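Local coordinates for protein hydrogenase maturation factor (PDB 3VTI) that probably carries out the ATP-dependent dehydration of a carbamoyl group, received from HypF, to the nitrile used in [NiFe]-hydrogenase maturation, at residues Y131-D145 against E185-R198. Sequence-based numbering, arbitrary orientation.
Sequences YEGANVSIKNAKPGD and EKLMTLGEAIKVLR
The two methyls of Val136 wedge between Met188, Ile194 and Leu197. Its CG2 meets the methyl end of Met188 tip to tip, 3.6 Å from CE, and also touches Ile194 CG2, while CG1, anti to the backbone N (chi1 -166°), drops onto the backbone and side chain of Leu197. Met188 curls at chi2 and chi3, which brings CE into a hollow between Val136 and Ala134 CB; its CG lies obliquely beside the Tyr131 ring, 3.9 Å from CD2. Farther out, Tyr131 OH bonds Glu185 OE1 on its anti lone pair, with ring and carboxylate planes 88° apart. A water joins Asn135 N to the carbonyls of Gly191 and Ile194. Beyond it, Ser137 N donates to Lys195 O (3.2 Å). Lys195 then crosses the Asp145 carboxylate and ends at Asn140 O, 2.7 Å from NZ, meeting that carbonyl almost head-on (C=O...N 175°); its salt bridge to Asp145 is long. At the inner end, Ile138 CG2 sits over the centre of one guanidinium face of Arg198, 3.4 Å from CZ, while Arg198 pairs with Asp22, a magnesium ligand, and with Glu211. The loop joining strand 120-130 of one sheet to strand 146-149 of the other runs along edge strand 194-198, at its classic beta bulge (Lys195 and Val196 facing Val256), consistent with the two-domain AIR synthase-like fold; the strand's Arg198 end reaches the neighbourhood of the magnesium site.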
ATOM      1  N   TYR C 131      -7.419 -29.360  13.685  1.00 54.59           N
ATOM      2  CA  TYR C 131      -8.266 -30.312  14.406  1.00 56.51           C
ATOM      3  C   TYR C 131      -7.738 -31.739  14.316  1.00 58.76           C
ATOM      4  O   TYR C 131      -6.955 -32.068  13.419  1.00 58.34           O
ATOM      5  CB  TYR C 131      -9.703 -30.265  13.903  1.00 55.82           C
ATOM      6  CG  TYR C 131     -10.361 -28.935  14.130  1.00 53.89           C
ATOM      7  CD1 TYR C 131     -10.886 -28.601  15.375  1.00 53.81           C
ATOM      8  CD2 TYR C 131     -10.449 -28.003  13.098  1.00 51.55           C
ATOM      9  CE1 TYR C 131     -11.488 -27.367  15.590  1.00 53.95           C
ATOM     10  CE2 TYR C 131     -11.051 -26.769  13.295  1.00 50.65           C
ATOM     11  CZ  TYR C 131     -11.568 -26.453  14.540  1.00 52.07           C
ATOM     12  OH  TYR C 131     -12.159 -25.226  14.731  1.00 51.05           O
ATOM     13  N   GLU C 132      -8.198 -32.573  15.250  1.00 61.53           N
ATOM     14  CA  GLU C 132      -7.684 -33.932  15.488  1.00 64.50           C
ATOM     15  C   GLU C 132      -7.309 -34.725  14.226  1.00 64.39           C
ATOM     16  O   GLU C 132      -6.146 -35.101  14.054  1.00 65.34           O
ATOM     17  CB  GLU C 132      -8.660 -34.728  16.361  1.00 66.97           C
ATOM     18  CG  GLU C 132      -8.060 -35.974  17.028  1.00 71.65           C
ATOM     19  CD  GLU C 132      -9.130 -36.924  17.569  1.00 77.19           C
ATOM     20  OE1 GLU C 132     -10.321 -36.526  17.618  1.00 77.96           O
ATOM     21  OE2 GLU C 132      -8.786 -38.073  17.945  1.00 80.79           O
ATOM     22  N   GLY C 133      -8.276 -34.973  13.351  1.00 63.31           N
ATOM     23  CA  GLY C 133      -7.996 -35.735  12.138  1.00 63.55           C
ATOM     24  C   GLY C 133      -8.186 -34.946  10.859  1.00 61.15           C
ATOM     25  O   GLY C 133      -8.805 -35.428   9.914  1.00 61.82           O
ATOM     26  N   ALA C 134      -7.653 -33.733  10.825  1.00 58.79           N
ATOM     27  CA  ALA C 134      -7.816 -32.874   9.676  1.00 56.22           C
ATOM     28  C   ALA C 134      -6.763 -33.180   8.626  1.00 56.14           C
ATOM     29  O   ALA C 134      -5.583 -33.358   8.942  1.00 56.68           O
ATOM     30  CB  ALA C 134      -7.735 -31.436  10.099  1.00 54.76           C
ATOM     31  N   ASN C 135      -7.207 -33.261   7.377  1.00 55.38           N
ATOM     32  CA  ASN C 135      -6.314 -33.437   6.240  1.00 55.55           C
ATOM     33  C   ASN C 135      -6.909 -32.747   5.025  1.00 53.80           C
ATOM     34  O   ASN C 135      -7.457 -33.386   4.131  1.00 54.79           O
ATOM     35  CB  ASN C 135      -6.049 -34.919   5.946  1.00 57.93           C
ATOM     36  CG  ASN C 135      -4.881 -35.127   4.985  1.00 59.35           C
ATOM     37  OD1 ASN C 135      -4.587 -34.285   4.123  1.00 59.37           O
ATOM     38  ND2 ASN C 135      -4.202 -36.250   5.137  1.00 62.30           N
ATOM     39  N   VAL C 136      -6.796 -31.429   5.009  1.00 51.85           N
ATOM     40  CA  VAL C 136      -7.397 -30.621   3.967  1.00 50.08           C
ATOM     41  C   VAL C 136      -6.286 -29.958   3.170  1.00 49.63           C
ATOM     42  O   VAL C 136      -5.408 -29.318   3.744  1.00 49.01           O
ATOM     43  CB  VAL C 136      -8.336 -29.551   4.569  1.00 48.60           C
ATOM     44  CG1 VAL C 136      -9.191 -28.950   3.498  1.00 46.75           C
ATOM     45  CG2 VAL C 136      -9.226 -30.167   5.650  1.00 48.54           C
ATOM     46  N   SER C 137      -6.342 -30.117   1.849  1.00 49.98           N
ATOM     47  CA  SER C 137      -5.304 -29.638   0.934  1.00 50.30           C
ATOM     48  C   SER C 137      -5.889 -29.571  -0.470  1.00 50.46           C
ATOM     49  O   SER C 137      -6.712 -30.425  -0.818  1.00 51.70           O
ATOM     50  CB  SER C 137      -4.103 -30.602   0.975  1.00 51.89           C
ATOM     51  OG  SER C 137      -3.421 -30.680  -0.263  1.00 53.07           O
ATOM     52  N   ILE C 138      -5.467 -28.590  -1.280  1.00 49.76           N
ATOM     53  CA  ILE C 138      -5.907 -28.505  -2.699  1.00 50.09           C
ATOM     54  C   ILE C 138      -5.492 -29.698  -3.534  1.00 52.12           C
ATOM     55  O   ILE C 138      -5.914 -29.806  -4.679  1.00 53.00           O
ATOM     56  CB  ILE C 138      -5.389 -27.237  -3.487  1.00 49.39           C
ATOM     57  CG1 ILE C 138      -4.157 -26.622  -2.829  1.00 48.74           C
ATOM     58  CG2 ILE C 138      -6.499 -26.221  -3.740  1.00 47.71           C
ATOM     59  CD1 ILE C 138      -2.916 -27.422  -3.058  1.00 50.93           C
ATOM     60  N   LYS C 139      -4.647 -30.565  -2.977  1.00 53.54           N
ATOM     61  CA  LYS C 139      -4.198 -31.786  -3.658  0.60 56.38           C
ATOM     62  C   LYS C 139      -5.070 -33.020  -3.395  1.00 57.18           C
ATOM     63  O   LYS C 139      -4.819 -34.084  -3.957  1.00 59.29           O
ATOM     64  CB  LYS C 139      -2.752 -32.100  -3.264  1.00 57.70           C
ATOM     65  CG  LYS C 139      -1.716 -31.352  -4.089  1.00 60.39           C
ATOM     66  CD  LYS C 139      -0.360 -31.287  -3.389  1.00 64.49           C
ATOM     67  CE  LYS C 139      -0.350 -30.181  -2.326  1.00 64.36           C
ATOM     68  NZ  LYS C 139       0.829 -30.311  -1.419  1.00 67.01           N
ATOM     69  N   ASN C 140      -6.093 -32.871  -2.554  1.00 56.01           N
ATOM     70  CA  ASN C 140      -6.814 -34.018  -1.983  1.00 57.11           C
ATOM     71  C   ASN C 140      -8.073 -34.474  -2.719  1.00 57.53           C
ATOM     72  O   ASN C 140      -8.701 -35.440  -2.307  1.00 58.89           O
ATOM     73  CB  ASN C 140      -7.154 -33.767  -0.501  1.00 56.24           C
ATOM     74  CG  ASN C 140      -5.958 -33.977   0.428  1.00 56.73           C
ATOM     75  OD1 ASN C 140      -4.865 -34.347  -0.009  1.00 58.58           O
ATOM     76  ND2 ASN C 140      -6.168 -33.745   1.721  1.00 54.77           N
ATOM     77  N   ALA C 141      -8.447 -33.792  -3.794  1.00 56.69           N
ATOM     78  CA  ALA C 141      -9.627 -34.192  -4.544  1.00 57.39           C
ATOM     79  C   ALA C 141      -9.371 -35.454  -5.392  1.00 59.87           C
ATOM     80  O   ALA C 141      -8.385 -35.528  -6.132  1.00 60.58           O
ATOM     81  CB  ALA C 141     -10.130 -33.042  -5.398  1.00 56.02           C
ATOM     82  N   LYS C 142     -10.259 -36.441  -5.242  1.00 61.10           N
ATOM     83  CA  LYS C 142     -10.275 -37.664  -6.058  1.00 63.82           C
ATOM     84  C   LYS C 142     -11.573 -37.724  -6.875  1.00 63.91           C
ATOM     85  O   LYS C 142     -12.595 -37.196  -6.437  1.00 62.58           O
ATOM     86  CB  LYS C 142     -10.189 -38.930  -5.182  1.00 65.77           C
ATOM     87  CG  LYS C 142      -9.053 -39.001  -4.161  1.00 67.18           C
ATOM     88  CD  LYS C 142      -7.673 -39.135  -4.798  1.00 71.40           C
ATOM     89  CE  LYS C 142      -6.585 -39.251  -3.728  1.00 72.83           C
ATOM     90  NZ  LYS C 142      -5.260 -38.700  -4.167  1.00 73.35           N
ATOM     91  N   PRO C 143     -11.549 -38.369  -8.064  1.00 65.80           N
ATOM     92  CA  PRO C 143     -12.784 -38.537  -8.841  1.00 66.36           C
ATOM     93  C   PRO C 143     -13.872 -39.260  -8.041  1.00 66.92           C
ATOM     94  O   PRO C 143     -13.603 -40.286  -7.411  1.00 68.22           O
ATOM     95  CB  PRO C 143     -12.338 -39.401 -10.022  1.00 69.04           C
ATOM     96  CG  PRO C 143     -10.891 -39.131 -10.160  1.00 69.04           C
ATOM     97  CD  PRO C 143     -10.384 -38.942  -8.767  1.00 67.61           C
ATOM     98  N   GLY C 144     -15.084 -38.717  -8.060  1.00 65.88           N
ATOM     99  CA  GLY C 144     -16.178 -39.248  -7.253  1.00 66.26           C
ATOM    100  C   GLY C 144     -16.562 -38.340  -6.095  1.00 63.95           C
ATOM    101  O   GLY C 144     -17.648 -38.478  -5.527  1.00 64.49           O
ATOM    102  N   ASP C 145     -15.666 -37.423  -5.738  1.00 61.57           N
ATOM    103  CA  ASP C 145     -15.920 -36.449  -4.679  1.00 59.12           C
ATOM    104  C   ASP C 145     -16.979 -35.458  -5.121  1.00 57.60           C
ATOM    105  O   ASP C 145     -17.160 -35.225  -6.321  1.00 58.48           O
ATOM    106  CB  ASP C 145     -14.647 -35.664  -4.342  1.00 57.66           C
ATOM    107  CG  ASP C 145     -13.627 -36.480  -3.573  1.00 59.07           C
ATOM    108  OD1 ASP C 145     -14.009 -37.448  -2.884  1.00 60.74           O
ATOM    109  OD2 ASP C 145     -12.429 -36.134  -3.651  1.00 59.45           O
ATOM    110  N   GLU C 185     -15.349 -25.236  11.501  1.00 47.67           N
ATOM    111  CA  GLU C 185     -15.302 -26.060  12.706  1.00 50.35           C
ATOM    112  C   GLU C 185     -16.401 -27.147  12.711  1.00 51.99           C
ATOM    113  O   GLU C 185     -16.154 -28.291  13.113  1.00 53.32           O
ATOM    114  CB  GLU C 185     -15.395 -25.182  13.964  1.00 50.96           C
ATOM    115  CG  GLU C 185     -15.276 -25.962  15.290  1.00 54.61           C
ATOM    116  CD  GLU C 185     -15.386 -25.066  16.521  1.00 58.24           C
ATOM    117  OE1 GLU C 185     -14.356 -24.483  16.945  1.00 59.08           O
ATOM    118  OE2 GLU C 185     -16.505 -24.941  17.061  1.00 59.68           O
ATOM    119  N   LYS C 186     -17.605 -26.790  12.266  1.00 52.01           N
ATOM    120  CA  LYS C 186     -18.714 -27.755  12.220  1.00 54.01           C
ATOM    121  C   LYS C 186     -18.541 -28.751  11.075  1.00 53.42           C
ATOM    122  O   LYS C 186     -19.018 -29.878  11.158  1.00 55.49           O
ATOM    123  CB  LYS C 186     -20.083 -27.060  12.124  1.00 54.33           C
ATOM    124  CG  LYS C 186     -20.447 -26.210  13.335  1.00 56.99           C
ATOM    125  CD  LYS C 186     -21.770 -25.475  13.126  1.00 60.77           C
ATOM    126  CE  LYS C 186     -22.969 -26.344  13.510  1.00 63.95           C
ATOM    127  NZ  LYS C 186     -24.229 -25.873  12.860  1.00 65.30           N
ATOM    128  N   LEU C 187     -17.869 -28.328  10.010  1.00 51.16           N
ATOM    129  CA  LEU C 187     -17.569 -29.220   8.897  1.00 50.69           C
ATOM    130  C   LEU C 187     -16.493 -30.217   9.286  1.00 51.47           C
ATOM    131  O   LEU C 187     -16.558 -31.375   8.903  1.00 52.83           O
ATOM    132  CB  LEU C 187     -17.130 -28.436   7.654  1.00 48.46           C
ATOM    133  CG  LEU C 187     -18.207 -27.896   6.718  1.00 47.69           C
ATOM    134  CD1 LEU C 187     -17.617 -26.893   5.725  1.00 45.75           C
ATOM    135  CD2 LEU C 187     -18.931 -29.020   5.974  1.00 47.81           C
ATOM    136  N   MET C 188     -15.511 -29.756  10.056  1.00 51.10           N
ATOM    137  CA  MET C 188     -14.379 -30.586  10.444  1.00 51.96           C
ATOM    138  C   MET C 188     -14.777 -31.695  11.416  1.00 54.31           C
ATOM    139  O   MET C 188     -13.942 -32.511  11.817  1.00 55.70           O
ATOM    140  CB  MET C 188     -13.228 -29.732  10.987  1.00 50.93           C
ATOM    141  CG  MET C 188     -12.544 -28.823   9.933  1.00 49.19           C
ATOM    142  SD  MET C 188     -12.310 -29.522   8.268  1.00 49.03           S
ATOM    143  CE  MET C 188     -11.201 -30.903   8.576  1.00 48.62           C
ATOM    144  N   THR C 189     -16.057 -31.724  11.778  1.00 55.04           N
ATOM    145  CA  THR C 189     -16.671 -32.889  12.424  1.00 57.61           C
ATOM    146  C   THR C 189     -16.538 -34.107  11.516  1.00 58.55           C
ATOM    147  O   THR C 189     -16.400 -35.234  12.000  1.00 60.79           O
ATOM    148  CB  THR C 189     -18.167 -32.646  12.695  1.00 57.95           C
ATOM    149  OG1 THR C 189     -18.304 -31.578  13.631  1.00 57.70           O
ATOM    150  CG2 THR C 189     -18.821 -33.875  13.286  1.00 61.81           C
ATOM    151  N   LEU C 190     -16.575 -33.867  10.203  1.00 57.19           N
ATOM    152  CA  LEU C 190     -16.484 -34.933   9.203  1.00 58.04           C
ATOM    153  C   LEU C 190     -15.057 -35.458   8.972  1.00 58.40           C
ATOM    154  O   LEU C 190     -14.856 -36.392   8.192  1.00 59.57           O
ATOM    155  CB  LEU C 190     -17.131 -34.495   7.881  1.00 56.63           C
ATOM    156  CG  LEU C 190     -18.601 -34.063   7.924  1.00 56.14           C
ATOM    157  CD1 LEU C 190     -19.119 -33.771   6.529  1.00 54.33           C
ATOM    158  CD2 LEU C 190     -19.482 -35.109   8.614  1.00 59.28           C
ATOM    159  N   GLY C 191     -14.078 -34.858   9.647  1.00 57.53           N
ATOM    160  CA  GLY C 191     -12.696 -35.337   9.610  1.00 58.09           C
ATOM    161  C   GLY C 191     -12.109 -35.460   8.213  1.00 57.45           C
ATOM    162  O   GLY C 191     -12.149 -34.506   7.433  1.00 55.62           O
ATOM    163  N   GLU C 192     -11.595 -36.650   7.900  1.00 59.13           N
ATOM    164  CA  GLU C 192     -10.872 -36.913   6.651  1.00 58.89           C
ATOM    165  C   GLU C 192     -11.767 -36.893   5.407  1.00 58.19           C
ATOM    166  O   GLU C 192     -11.277 -36.770   4.285  1.00 57.66           O
ATOM    167  CB  GLU C 192     -10.102 -38.233   6.755  1.00 61.55           C
ATOM    168  CG  GLU C 192      -9.208 -38.561   5.558  1.00 62.63           C
ATOM    169  CD  GLU C 192      -8.078 -39.506   5.918  1.00 65.82           C
ATOM    170  OE1 GLU C 192      -8.119 -40.691   5.488  1.00 67.41           O
ATOM    171  OE2 GLU C 192      -7.157 -39.053   6.643  1.00 65.11           O
ATOM    172  N   ALA C 193     -13.076 -37.002   5.611  1.00 58.31           N
ATOM    173  CA  ALA C 193     -14.038 -36.932   4.510  1.00 57.69           C
ATOM    174  C   ALA C 193     -14.056 -35.545   3.863  1.00 54.89           C
ATOM    175  O   ALA C 193     -14.413 -35.403   2.693  1.00 54.55           O
ATOM    176  CB  ALA C 193     -15.438 -37.329   4.991  1.00 58.94           C
ATOM    177  N   ILE C 194     -13.681 -34.530   4.639  1.00 53.03           N
ATOM    178  CA  ILE C 194     -13.446 -33.193   4.110  1.00 50.51           C
ATOM    179  C   ILE C 194     -12.070 -33.215   3.447  1.00 50.41           C
ATOM    180  O   ILE C 194     -11.044 -33.416   4.108  1.00 50.45           O
ATOM    181  CB  ILE C 194     -13.482 -32.113   5.226  1.00 49.32           C
ATOM    182  CG1 ILE C 194     -14.826 -32.125   5.976  1.00 49.48           C
ATOM    183  CG2 ILE C 194     -13.104 -30.724   4.672  1.00 47.00           C
ATOM    184  CD1 ILE C 194     -16.045 -31.672   5.179  1.00 47.72           C
ATOM    185  N   LYS C 195     -12.057 -33.019   2.136  1.00 50.05           N
ATOM    186  CA  LYS C 195     -10.834 -33.164   1.362  1.00 50.15           C
ATOM    187  C   LYS C 195     -10.198 -31.834   0.982  1.00 48.28           C
ATOM    188  O   LYS C 195      -8.988 -31.670   1.119  1.00 48.59           O
ATOM    189  CB  LYS C 195     -11.089 -34.048   0.147  1.00 51.58           C
ATOM    190  CG  LYS C 195     -11.180 -35.519   0.515  1.00 53.66           C
ATOM    191  CD  LYS C 195     -11.821 -36.285  -0.595  1.00 57.29           C
ATOM    192  CE  LYS C 195     -11.242 -37.678  -0.750  1.00 60.55           C
ATOM    193  NZ  LYS C 195      -9.866 -37.647  -1.322  1.00 61.24           N
ATOM    194  N   VAL C 196     -11.014 -30.881   0.532  1.00 46.79           N
ATOM    195  CA  VAL C 196     -10.525 -29.555   0.119  1.00 44.85           C
ATOM    196  C   VAL C 196     -11.406 -28.442   0.676  1.00 43.54           C
ATOM    197  O   VAL C 196     -12.632 -28.568   0.721  1.00 43.82           O
ATOM    198  CB  VAL C 196     -10.465 -29.405  -1.415  1.00 44.86           C
ATOM    199  CG1 VAL C 196     -10.030 -27.976  -1.819  1.00 43.11           C
ATOM    200  CG2 VAL C 196      -9.553 -30.457  -2.021  1.00 45.71           C
ATOM    201  N   LEU C 197     -10.765 -27.360   1.104  1.00 42.28           N
ATOM    202  CA  LEU C 197     -11.452 -26.168   1.552  1.00 41.33           C
ATOM    203  C   LEU C 197     -10.729 -24.964   0.974  1.00 40.68           C
ATOM    204  O   LEU C 197      -9.523 -24.822   1.157  1.00 40.90           O
ATOM    205  CB  LEU C 197     -11.467 -26.082   3.082  1.00 40.91           C
ATOM    206  CG  LEU C 197     -12.355 -27.040   3.880  1.00 41.86           C
ATOM    207  CD1 LEU C 197     -12.094 -26.874   5.365  1.00 42.46           C
ATOM    208  CD2 LEU C 197     -13.829 -26.830   3.588  1.00 41.33           C
ATOM    209  N   ARG C 198     -11.459 -24.111   0.264  1.00 40.44           N
ATOM    210  CA  ARG C 198     -10.894 -22.851  -0.227  1.00 40.41           C
ATOM    211  C   ARG C 198     -11.962 -21.780  -0.411  1.00 40.06           C
ATOM    212  O   ARG C 198     -13.043 -22.046  -0.934  1.00 40.79           O
ATOM    213  CB  ARG C 198     -10.110 -23.051  -1.530  1.00 40.62           C
ATOM    214  CG  ARG C 198      -9.459 -21.782  -2.053  1.00 39.75           C
ATOM    215  CD  ARG C 198      -8.337 -22.085  -3.033  1.00 40.23           C
ATOM    216  NE  ARG C 198      -7.155 -22.603  -2.345  1.00 40.15           N
ATOM    217  CZ  ARG C 198      -6.011 -22.936  -2.941  1.00 40.90           C
ATOM    218  NH1 ARG C 198      -5.860 -22.808  -4.258  1.00 41.01           N
ATOM    219  NH2 ARG C 198      -5.008 -23.400  -2.212  1.00 40.93           N
TER
HETATM  220  O   HOH W   1      -9.898 -33.554   6.590  1.00 17.97           O
HETATM  221  O   HOH W   2      -8.869 -36.251   2.911  1.00 23.06           O